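Local coordinates for prophage MuSo2, 43 kDa tail protein (Shewanella oneidensis, PDB 3CDD), which probably serves as a trimeric baseplate hub component of a Mu-like phage tail, at residues A[7-12]-A[17-22]; A[57-62]-A[78-83]; A[63-66]-A[72-75]; A[65-70]-A[288-293]. All coordinates share one frame; numbering follows the deposited sequence.

How the interactions relate
Interactions 1, 2 and 3 fall within the N-terminal GpP-like domain, and interaction 4 ties that domain to the fourth one. Strand 62-67 is the common element: it pairs with strand 7-11 of interaction 1 and with strand 70-84 in interaction 3, and it runs into the turn of interaction 4. Along the chain interaction 1 closes first; interaction 3 then lies between the two segments of interaction 2, while interaction 4 starts from Val-65 and Asp-66, which interaction 3 also uses. Centres of interactions 1 and 3 are about 10 Å apart, those of 2 and 4 about 24 Å. Interaction 2 also borders a second subunit, so the domain faces a neighbouring domain and a neighbouring chain.

Interaction 1 of 4, residues A[7-12]-A[17-22]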
loop_
_atom_site.group_PDB
_atom_site.type_symbol
_atom_site.label_atom_id
_atom_site.label_comp_id
_atom_site.label_asym_id
_atom_site.label_seq_id
_atom_site.Cartn_x
_atom_site.Cartn_y
_atom_site.Cartn_z
ATOM N N ILE A 7 9.718 25.881 22.104
ATOM C CA ILE A 7 9.082 25.720 20.807
ATOM C C ILE A 7 7.584 26.081 20.866
ATOM O O ILE A 7 6.819 25.475 21.629
ATOM C CB ILE A 7 9.315 24.298 20.241
ATOM C CG1 ILE A 7 10.816 24.087 19.976
ATOM C CG2 ILE A 7 8.510 24.108 18.954
ATOM C CD1 ILE A 7 11.320 22.667 20.171
ATOM N N VAL A 8 7.179 27.056 20.049
ATOM C CA VAL A 8 5.831 27.623 20.141
ATOM C C VAL A 8 5.069 27.552 18.810
ATOM O O VAL A 8 5.574 27.943 17.749
ATOM C CB VAL A 8 5.815 29.107 20.733
ATOM C CG1 VAL A 8 6.644 29.232 22.033
ATOM C CG2 VAL A 8 6.304 30.131 19.719
ATOM N N LEU A 9 3.864 27.012 18.872
ATOM C CA LEU A 9 2.932 27.110 17.772
ATOM C C LEU A 9 1.990 28.273 18.048
ATOM O O LEU A 9 1.367 28.350 19.128
ATOM C CB LEU A 9 2.130 25.820 17.614
ATOM C CG LEU A 9 1.102 25.834 16.478
ATOM C CD1 LEU A 9 1.219 24.574 15.619
ATOM C CD2 LEU A 9 -0.311 26.020 16.997
ATOM N N LYS A 10 1.885 29.162 17.062
ATOM C CA LYS A 10 0.927 30.262 17.092
ATOM C C LYS A 10 -0.137 30.005 16.015
ATOM O O LYS A 10 0.189 29.743 14.864
ATOM C CB LYS A 10 1.630 31.599 16.842
ATOM C CG LYS A 10 2.652 32.009 17.926
ATOM C CD LYS A 10 3.131 33.457 17.712
ATOM C CE LYS A 10 4.317 33.799 18.602
ATOM N NZ LYS A 10 4.851 35.183 18.355
ATOM N N ALA A 11 -1.405 30.057 16.415
ATOM C CA ALA A 11 -2.536 29.950 15.494
ATOM C C ALA A 11 -3.729 30.660 16.121
ATOM O O ALA A 11 -4.028 30.454 17.293
ATOM C CB ALA A 11 -2.877 28.485 15.219
ATOM N N GLY A 12 -4.406 31.505 15.347
ATOM C CA GLY A 12 -5.612 32.186 15.839
ATOM C C GLY A 12 -5.397 33.234 16.929
ATOM O O GLY A 12 -6.290 33.476 17.752
ATOM N N GLN A 17 2.340 26.118 23.699
ATOM C CA GLN A 17 3.637 25.610 24.077
ATOM C C GLN A 17 3.379 24.461 25.035
ATOM O O GLN A 17 2.325 24.399 25.672
ATOM C CB GLN A 17 4.464 26.719 24.752
ATOM C CG GLN A 17 5.939 26.379 24.958
ATOM C CD GLN A 17 6.228 25.720 26.317
ATOM O OE1 GLN A 17 5.450 25.845 27.274
ATOM N NE2 GLN A 17 7.354 25.017 26.398
ATOM N N GLY A 18 4.333 23.548 25.134
ATOM C CA GLY A 18 4.232 22.463 26.098
ATOM C C GLY A 18 3.802 21.177 25.440
ATOM O O GLY A 18 3.333 20.257 26.113
ATOM N N TRP A 19 3.966 21.119 24.120
ATOM C CA TRP A 19 3.666 19.933 23.331
ATOM C C TRP A 19 4.482 18.758 23.842
ATOM O O TRP A 19 5.598 18.944 24.352
ATOM C CB TRP A 19 3.959 20.203 21.849
ATOM C CG TRP A 19 3.119 21.337 21.282
ATOM C CD1 TRP A 19 3.473 22.661 21.193
ATOM C CD2 TRP A 19 1.777 21.248 20.768
ATOM N NE1 TRP A 19 2.439 23.398 20.637
ATOM C CE2 TRP A 19 1.391 22.552 20.363
ATOM C CE3 TRP A 19 0.864 20.192 20.607
ATOM C CZ2 TRP A 19 0.129 22.823 19.808
ATOM C CZ3 TRP A 19 -0.391 20.463 20.048
ATOM C CH2 TRP A 19 -0.743 21.768 19.657
ATOM N N THR A 20 3.914 17.562 23.735
ATOM C CA THR A 20 4.557 16.363 24.233
ATOM C C THR A 20 5.271 15.605 23.101
ATOM O O THR A 20 6.156 14.801 23.373
ATOM C CB THR A 20 3.561 15.408 24.970
ATOM O OG1 THR A 20 2.429 15.155 24.138
ATOM C CG2 THR A 20 3.099 15.994 26.304
ATOM N N LYS A 21 4.879 15.883 21.852
ATOM C CA LYS A 21 5.565 15.338 20.683
ATOM C C LYS A 21 5.498 16.319 19.505
ATOM O O LYS A 21 4.420 16.801 19.144
ATOM C CB LYS A 21 4.974 13.978 20.294
ATOM C CG LYS A 21 5.846 13.135 19.359
ATOM C CD LYS A 21 5.150 11.798 19.067
ATOM C CE LYS A 21 3.882 12.003 18.223
ATOM N NZ LYS A 21 3.198 10.692 17.893
ATOM N N ILE A 22 6.656 16.634 18.924
ATOM C CA ILE A 22 6.755 17.595 17.807
ATOM C C ILE A 22 7.576 16.929 16.718
ATOM O O ILE A 22 8.622 16.346 17.023
ATOM C CB ILE A 22 7.468 18.893 18.272
ATOM C CG1 ILE A 22 6.718 19.510 19.455
ATOM C CG2 ILE A 22 7.666 19.924 17.078
ATOM C CD1 ILE A 22 7.406 20.700 20.105
HETATM O O HOH W 1 9.418 24.211 24.378
HETATM O O HOH W 2 6.018 22.976 23.178
#
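Ile-7 and Ile-22 meet where the hairpin of antiparallel strands 7-11 and 14-16 is flanked by the chain leaving it, 17-22, on its way into strand 21-27. On this buried side the CD1 tip of Ile-22 comes against the CG2 branch of Ile-7 at 3.8 Å. No direct hydrogen bond crosses between the segments; two waters do that work. One accepts from Ile-7 N at 2.8 Å and also from Gln-17 NE2, while the other donates to Ile-7 O and accepts from Gly-18 N. In Gln-17, CG stands anti to the backbone N (chi1 -169°), which puts it 3.6 Å from Ile-7 O and beside Val-8 CG1; the bend at chi2 (-91°) then directs the amide and its NE2 to the water. Leu-9 CB meets the Trp-19 indole obliquely, 3.9 Å from Trp-19 NE1, and the carbonyl of Ile-7 stands at the ring edge. The NE1 hydrogen itself is taken by Tyr-16 O. Strand 62-67 runs antiparallel to strand 7-11, with Val-8 and Lys-10 bonded to Asp-66 and Thr-64, while Leu-37 of strand 34-42 packs on Leu-9, Trp-19 and Ile-22.

Interaction 2 of 4, residues A[57-62]-A[78-83]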
loop_
_atom_site.group_PDB
_atom_site.type_symbol
_atom_site.label_atom_id
_atom_site.label_comp_id
_atom_site.label_asym_id
_atom_site.label_seq_id
_atom_site.Cartn_x
_atom_site.Cartn_y
_atom_site.Cartn_z
ATOM N N ILE A 57 -8.007 23.845 18.003
ATOM C CA ILE A 57 -7.337 24.562 16.939
ATOM C C ILE A 57 -8.125 24.182 15.688
ATOM O O ILE A 57 -8.225 23.011 15.334
ATOM C CB ILE A 57 -5.833 24.175 16.810
ATOM C CG1 ILE A 57 -5.130 24.309 18.169
ATOM C CG2 ILE A 57 -5.131 25.038 15.761
ATOM C CD1 ILE A 57 -3.674 23.849 18.176
ATOM N N LYS A 58 -8.742 25.165 15.052
ATOM C CA LYS A 58 -9.538 24.897 13.875
ATOM C C LYS A 58 -8.642 24.487 12.710
ATOM O O LYS A 58 -7.652 25.172 12.402
ATOM C CB LYS A 58 -10.382 26.128 13.503
ATOM C CG LYS A 58 -11.340 26.580 14.611
ATOM C CD LYS A 58 -12.070 27.877 14.245
ATOM C CE LYS A 58 -12.193 28.825 15.443
ATOM N NZ LYS A 58 -13.272 28.412 16.385
ATOM N N GLN A 59 -8.983 23.358 12.090
ATOM C CA GLN A 59 -8.424 22.995 10.771
ATOM C C GLN A 59 -8.565 24.170 9.792
ATOM O O GLN A 59 -9.558 24.882 9.827
ATOM C CB GLN A 59 -9.101 21.730 10.217
ATOM C CG GLN A 59 -10.599 21.856 9.863
ATOM C CD GLN A 59 -11.542 21.624 11.031
ATOM O OE1 GLN A 59 -11.132 21.588 12.200
ATOM N NE2 GLN A 59 -12.829 21.471 10.719
ATOM N N GLY A 60 -7.564 24.391 8.944
ATOM C CA GLY A 60 -7.591 25.532 8.033
ATOM C C GLY A 60 -6.849 26.771 8.504
ATOM O O GLY A 60 -6.448 27.596 7.693
ATOM N N GLN A 61 -6.636 26.880 9.812
ATOM C CA GLN A 61 -6.021 28.060 10.437
ATOM C C GLN A 61 -4.587 28.324 9.969
ATOM O O GLN A 61 -3.806 27.395 9.887
ATOM C CB GLN A 61 -5.986 27.834 11.948
ATOM C CG GLN A 61 -6.082 29.082 12.777
ATOM C CD GLN A 61 -7.433 29.745 12.651
ATOM O OE1 GLN A 61 -7.546 30.894 12.214
ATOM N NE2 GLN A 61 -8.476 29.009 13.015
ATOM N N ALA A 62 -4.240 29.582 9.693
ATOM C CA ALA A 62 -2.836 29.976 9.508
ATOM C C ALA A 62 -2.048 29.735 10.791
ATOM O O ALA A 62 -2.552 29.951 11.895
ATOM C CB ALA A 62 -2.710 31.427 9.078
ATOM N N ASP A 78 -3.747 21.533 8.448
ATOM C CA ASP A 78 -4.512 20.650 7.576
ATOM C C ASP A 78 -5.566 19.941 8.389
ATOM O O ASP A 78 -6.744 19.962 8.025
ATOM C CB ASP A 78 -3.607 19.596 6.942
ATOM C CG ASP A 78 -2.870 20.108 5.738
ATOM O OD1 ASP A 78 -3.470 20.872 4.947
ATOM O OD2 ASP A 78 -1.695 19.710 5.567
ATOM N N ASP A 79 -5.122 19.325 9.494
ATOM C CA ASP A 79 -5.929 18.426 10.310
ATOM C C ASP A 79 -5.929 18.814 11.791
ATOM O O ASP A 79 -4.879 19.081 12.382
ATOM C CB ASP A 79 -5.440 16.961 10.175
ATOM C CG ASP A 79 -5.627 16.386 8.758
ATOM O OD1 ASP A 79 -5.465 17.129 7.775
ATOM O OD2 ASP A 79 -5.963 15.176 8.615
ATOM N N TRP A 80 -7.123 18.838 12.364
ATOM C CA TRP A 80 -7.344 18.903 13.790
ATOM C C TRP A 80 -7.732 17.484 14.237
ATOM O O TRP A 80 -8.644 16.880 13.683
ATOM C CB TRP A 80 -8.468 19.917 14.061
ATOM C CG TRP A 80 -9.099 19.837 15.416
ATOM C CD1 TRP A 80 -10.395 19.530 15.685
ATOM C CD2 TRP A 80 -8.456 20.039 16.690
ATOM N NE1 TRP A 80 -10.609 19.542 17.048
ATOM C CE2 TRP A 80 -9.434 19.852 17.685
ATOM C CE3 TRP A 80 -7.143 20.356 17.083
ATOM C CZ2 TRP A 80 -9.155 19.991 19.061
ATOM C CZ3 TRP A 80 -6.867 20.505 18.460
ATOM C CH2 TRP A 80 -7.867 20.319 19.419
ATOM N N VAL A 81 -7.019 16.944 15.214
ATOM C CA VAL A 81 -7.105 15.501 15.519
ATOM C C VAL A 81 -7.282 15.291 17.034
ATOM O O VAL A 81 -6.347 14.966 17.732
ATOM C CB VAL A 81 -5.892 14.716 14.920
ATOM C CG1 VAL A 81 -6.059 13.165 15.027
ATOM C CG2 VAL A 81 -5.638 15.155 13.467
ATOM N N PRO A 82 -8.511 15.473 17.536
ATOM C CA PRO A 82 -8.762 15.238 18.965
ATOM C C PRO A 82 -9.099 13.774 19.256
ATOM O O PRO A 82 -9.666 13.086 18.395
ATOM C CB PRO A 82 -9.986 16.099 19.243
ATOM C CG PRO A 82 -10.771 16.078 17.915
ATOM C CD PRO A 82 -9.728 15.909 16.810
ATOM N N SER A 83 -8.750 13.325 20.457
ATOM C CA SER A 83 -9.173 12.025 20.970
ATOM C C SER A 83 -9.130 12.078 22.481
ATOM O O SER A 83 -8.462 12.935 23.049
ATOM C CB SER A 83 -8.257 10.905 20.472
ATOM O OG SER A 83 -6.943 11.063 20.998
#
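Trp-80, on strand 70-84, carries this contact with Ile-57 and Gln-59 of the loop before strand 62-67, and its side chain can be followed outward from the backbone. Its CB is approached by two oxygens of the loop, 3.4 Å from Ile-57 O and 3.7 Å from Gln-59 OE1. With CG anti to the backbone N, chi1 of 163° lays one face of the indole against the backbone of Ile-57. The carbonyl O of that residue sits 2.9 Å above the ring plane, offset toward the rim, and is 3.3 Å from Trp-80 CD2. Farther out, Ile-57 N lies over the same face, 3.6 Å from Trp-80 CZ3, and Ile-57 CB comes 4.0 Å from Trp-80 CE3. Pro-82 CD covers the opposite face, so the indole is held between the loop backbone and a proline of its own strand. Gln-59 brings its amide almost parallel to the indole, the planes 9° apart, while its CB rests 3.7 Å from Asp-78 O. The loop folds as a type II turn from Lys-58 to Gln-61, closed by the Gln-61 N to Lys-58 O bond, and Gly-60 takes the positive phi of that turn. Asp-79 bridges Arg-204 and Arg-208 of the second subunit, while Asp-78 is shared between Arg-96 of its own chain and Arg-208 of that subunit. With no hydrogen bond between the two segments, contact rests on van der Waals packing of an aromatic face against a peptide, while the carboxylate of Asp-79 serves the neighbouring chain.

Interaction 3 of 4, residues A[63-66]-A[72-75]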
loop_
_atom_site.group_PDB
_atom_site.type_symbol
_atom_site.label_atom_id
_atom_site.label_comp_id
_atom_site.label_asym_id
_atom_site.label_seq_id
_atom_site.Cartn_x
_atom_site.Cartn_y
_atom_site.Cartn_z
ATOM N N CYS A 63 -0.791 29.347 10.615
ATOM C CA CYS A 63 -0.035 28.643 11.620
ATOM C C CYS A 63 1.466 28.967 11.498
ATOM O O CYS A 63 2.002 29.016 10.384
ATOM C CB CYS A 63 -0.235 27.149 11.340
ATOM S SG CYS A 63 0.216 26.168 12.671
ATOM N N THR A 64 2.144 29.172 12.629
ATOM C CA THR A 64 3.623 29.235 12.649
ATOM C C THR A 64 4.216 28.419 13.789
ATOM O O THR A 64 3.634 28.326 14.878
ATOM C CB THR A 64 4.189 30.685 12.729
ATOM O OG1 THR A 64 3.891 31.265 14.009
ATOM C CG2 THR A 64 3.631 31.571 11.612
ATOM N N VAL A 65 5.372 27.815 13.539
ATOM C CA VAL A 65 6.134 27.203 14.611
ATOM C C VAL A 65 7.471 27.908 14.711
ATOM O O VAL A 65 8.176 28.051 13.705
ATOM C CB VAL A 65 6.318 25.689 14.457
ATOM C CG1 VAL A 65 7.146 25.148 15.633
ATOM C CG2 VAL A 65 4.915 24.963 14.352
ATOM N N ASP A 66 7.779 28.358 15.934
ATOM C CA ASP A 66 9.030 29.049 16.278
ATOM C C ASP A 66 9.817 28.314 17.387
ATOM O O ASP A 66 9.233 27.693 18.292
ATOM C CB ASP A 66 8.729 30.476 16.753
ATOM C CG ASP A 66 8.057 31.337 15.683
ATOM O OD1 ASP A 66 8.328 31.171 14.482
ATOM O OD2 ASP A 66 7.245 32.203 16.058
ATOM N N VAL A 72 10.532 28.379 12.163
ATOM C CA VAL A 72 10.910 27.059 11.662
ATOM C C VAL A 72 10.042 26.715 10.447
ATOM O O VAL A 72 10.539 26.203 9.442
ATOM C CB VAL A 72 10.796 25.981 12.773
ATOM C CG1 VAL A 72 11.177 24.583 12.236
ATOM C CG2 VAL A 72 11.689 26.333 13.958
ATOM N N ILE A 73 8.748 27.011 10.544
ATOM C CA ILE A 73 7.777 26.656 9.498
ATOM C C ILE A 73 6.566 27.584 9.567
ATOM O O ILE A 73 6.076 27.933 10.660
ATOM C CB ILE A 73 7.344 25.129 9.530
ATOM C CG1 ILE A 73 6.592 24.728 8.246
ATOM C CG2 ILE A 73 6.536 24.747 10.827
ATOM C CD1 ILE A 73 6.357 23.232 8.125
ATOM N N THR A 74 6.085 27.968 8.382
ATOM C CA THR A 74 4.950 28.870 8.232
ATOM C C THR A 74 3.956 28.241 7.245
ATOM O O THR A 74 4.281 27.989 6.069
ATOM C CB THR A 74 5.409 30.245 7.695
ATOM O OG1 THR A 74 6.464 30.763 8.517
ATOM C CG2 THR A 74 4.254 31.248 7.635
ATOM N N GLY A 75 2.742 27.993 7.720
ATOM C CA GLY A 75 1.721 27.391 6.858
ATOM C C GLY A 75 0.326 27.407 7.437
ATOM O O GLY A 75 -0.097 28.400 8.026
#
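Val-65 O is gripped by two backbone amides, Val-72 N at 2.8 Å and, more weakly, Ile-73 N at 3.4 Å. That double acceptance marks a classic beta bulge, in which Val-72 and Ile-73 both face Val-65 in the antiparallel hairpin of strands 62-67 and 70-84. The axes of 63-66 and 72-75 approach to 4.9 Å, at 175°. Beyond the bulge the pairing is regular: Val-65 N donates to Ile-73 O at 3.0 Å, nearly straight at 168°, and Gly-75 N donates to Cys-63 O. The return bond, Cys-63 N to Gly-75 O, is short at 2.8 Å but more bent, its donor standing above the carbonyl plane. Between these rungs lies the non-hydrogen-bonded pair Thr-64 and Thr-74, where the Thr-64 CA-H points to Ile-73 O. Asp-66 is salt-bridged to Arg-71, which also donates to Thr-74 OG1, itself bonded to Thr-174 O. On the face of Cys-63, Val-65 and Ile-73, apolar groups turn to Phe-35 of strand 34-42 and Ile-24 of strand 21-27. Ile-73 has CG1 anti to the backbone N (chi1 -167°), which leaves its CG2 branch to meet Val-65 CB at 3.8 Å. On the other face, the CG2 methyls of Thr-64 and Thr-74 lie side by side, 4.0 Å apart.

Interaction 4 of 4, residues A[65-70]-A[288-293]; sequences VDIGGE and TGWRIP
Two extended chains bring the charges together: Glu-70 leaves its backbone with CG anti to N (chi1 -176°) and stays straight beyond it, and the Arg-291 chain, stretched from CG to NE, places NH1 and NH2 end-on before Glu-70 OE1. Both terminal nitrogens grip that one oxygen: Arg-291 NH1 reaches Glu-70 OE1 at 2.6 Å, nearly along its C-O bond, and Arg-291 NH2 reaches the same Glu-70 OE1 at 2.8 Å from the anti side. OE1 lies close to the guanidinium plane, yet the carboxylate is rotated by 33° from that plane, and both bonds of this bifurcated salt bridge are bent. Arg-291 is held further by Glu-5 at NE and by Gly-296 O at NH1, which should fix its rotation. The acid is presented by a type I' turn from Ile-67 to Glu-70, closed by reciprocal bonds between these residues, Ile-67 N to Glu-70 O at 2.8 Å and Glu-70 N to Ile-67 O at 2.9 Å. Gly-68 and Gly-69 occupy the two positive-phi positions of this turn. Beside the charged pair, the CD1 end of Ile-67 touches Trp-290 CE3 at 3.8 Å, approaching obliquely, and its CG2 branch lies 3.9 Å from Arg-291 NH2. Trp-290 donates from NE1 to Ser-326 O, and its ring meets Phe-325. The contact thus joins the hairpin tip between strands 62-67 and 70-84 to the loop after strand 281-288, with Ile-7 of strand 7-11 and Ile-22 and Ile-24 of strand 21-27 packing on Trp-290.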
loop_
_atom_site.group_PDB
_atom_site.type_symbol
_atom_site.label_atom_id
_atom_site.label_comp_id
_atom_site.label_asym_id
_atom_site.label_seq_id
_atom_site.Cartn_x
_atom_site.Cartn_y
_atom_site.Cartn_z
ATOM N N VAL A 65 5.372 27.815 13.539
ATOM C CA VAL A 65 6.134 27.203 14.611
ATOM C C VAL A 65 7.471 27.908 14.711
ATOM O O VAL A 65 8.176 28.051 13.705
ATOM C CB VAL A 65 6.318 25.689 14.457
ATOM C CG1 VAL A 65 7.146 25.148 15.633
ATOM C CG2 VAL A 65 4.915 24.963 14.352
ATOM N N ASP A 66 7.779 28.358 15.934
ATOM C CA ASP A 66 9.030 29.049 16.278
ATOM C C ASP A 66 9.817 28.314 17.387
ATOM O O ASP A 66 9.233 27.693 18.292
ATOM C CB ASP A 66 8.729 30.476 16.753
ATOM C CG ASP A 66 8.057 31.337 15.683
ATOM O OD1 ASP A 66 8.328 31.171 14.482
ATOM O OD2 ASP A 66 7.245 32.203 16.058
ATOM N N ILE A 67 11.141 28.383 17.293
ATOM C CA ILE A 67 12.032 27.930 18.356
ATOM C C ILE A 67 12.840 29.146 18.802
ATOM O O ILE A 67 13.576 29.726 18.007
ATOM C CB ILE A 67 12.996 26.778 17.917
ATOM C CG1 ILE A 67 13.949 26.419 19.077
ATOM C CG2 ILE A 67 13.781 27.156 16.642
ATOM C CD1 ILE A 67 14.719 25.105 18.905
ATOM N N GLY A 68 12.678 29.545 20.060
ATOM C CA GLY A 68 13.371 30.730 20.590
ATOM C C GLY A 68 13.023 32.010 19.847
ATOM O O GLY A 68 13.842 32.924 19.746
ATOM N N GLY A 69 11.801 32.082 19.335
ATOM C CA GLY A 69 11.371 33.222 18.541
ATOM C C GLY A 69 11.789 33.160 17.076
ATOM O O GLY A 69 11.418 34.033 16.291
ATOM N N GLU A 70 12.565 32.142 16.699
ATOM C CA GLU A 70 13.008 31.986 15.305
ATOM C C GLU A 70 12.066 31.065 14.547
ATOM O O GLU A 70 11.718 29.993 15.032
ATOM C CB GLU A 70 14.434 31.442 15.226
ATOM C CG GLU A 70 14.984 31.354 13.809
ATOM C CD GLU A 70 16.426 30.865 13.754
ATOM O OE1 GLU A 70 17.036 30.633 14.822
ATOM O OE2 GLU A 70 16.953 30.715 12.629
ATOM N N THR A 288 21.976 15.823 18.191
ATOM C CA THR A 288 21.309 16.432 19.321
ATOM C C THR A 288 21.069 17.923 19.043
ATOM O O THR A 288 21.975 18.631 18.597
ATOM C CB THR A 288 22.138 16.232 20.631
ATOM O OG1 THR A 288 22.056 14.864 21.049
ATOM C CG2 THR A 288 21.611 17.108 21.780
ATOM N N GLY A 289 19.847 18.399 19.307
ATOM C CA GLY A 289 19.527 19.818 19.114
ATOM C C GLY A 289 19.096 20.128 17.689
ATOM O O GLY A 289 19.481 19.465 16.761
ATOM N N TRP A 290 18.268 21.140 17.531
ATOM C CA TRP A 290 17.845 21.630 16.217
ATOM C C TRP A 290 18.843 22.668 15.682
ATOM O O TRP A 290 18.821 23.030 14.490
ATOM C CB TRP A 290 16.503 22.315 16.404
ATOM C CG TRP A 290 15.373 21.397 16.691
ATOM C CD1 TRP A 290 15.431 20.067 17.071
ATOM C CD2 TRP A 290 13.985 21.730 16.595
ATOM N NE1 TRP A 290 14.133 19.562 17.227
ATOM C CE2 TRP A 290 13.239 20.565 16.937
ATOM C CE3 TRP A 290 13.293 22.893 16.218
ATOM C CZ2 TRP A 290 11.843 20.553 16.940
ATOM C CZ3 TRP A 290 11.913 22.879 16.227
ATOM C CH2 TRP A 290 11.201 21.716 16.572
ATOM N N ARG A 291 19.697 23.152 16.585
ATOM C CA ARG A 291 20.709 24.164 16.273
ATOM C C ARG A 291 22.110 23.583 16.197
ATOM O O ARG A 291 22.490 22.694 16.980
ATOM C CB ARG A 291 20.706 25.241 17.335
ATOM C CG ARG A 291 19.476 26.076 17.312
ATOM C CD ARG A 291 19.683 27.387 18.038
ATOM N NE ARG A 291 18.413 28.094 18.122
ATOM C CZ ARG A 291 17.990 28.989 17.237
ATOM N NH1 ARG A 291 18.754 29.313 16.195
ATOM N NH2 ARG A 291 16.806 29.571 17.410
ATOM N N ILE A 292 22.877 24.085 15.238
ATOM C CA ILE A 292 24.282 23.756 15.104
ATOM C C ILE A 292 25.001 24.484 16.227
ATOM O O ILE A 292 24.987 25.701 16.243
ATOM C CB ILE A 292 24.764 24.203 13.707
ATOM C CG1 ILE A 292 23.943 23.470 12.611
ATOM C CG2 ILE A 292 26.226 23.921 13.531
ATOM C CD1 ILE A 292 23.900 24.156 11.240
ATOM N N PRO A 293 25.634 23.747 17.166
ATOM C CA PRO A 293 26.294 24.408 18.322
ATOM C C PRO A 293 27.411 25.395 17.957
ATOM O O PRO A 293 27.619 26.400 18.678
ATOM C CB PRO A 293 26.863 23.254 19.150
ATOM C CG PRO A 293 26.239 21.970 18.565
ATOM C CD PRO A 293 25.783 22.279 17.170
#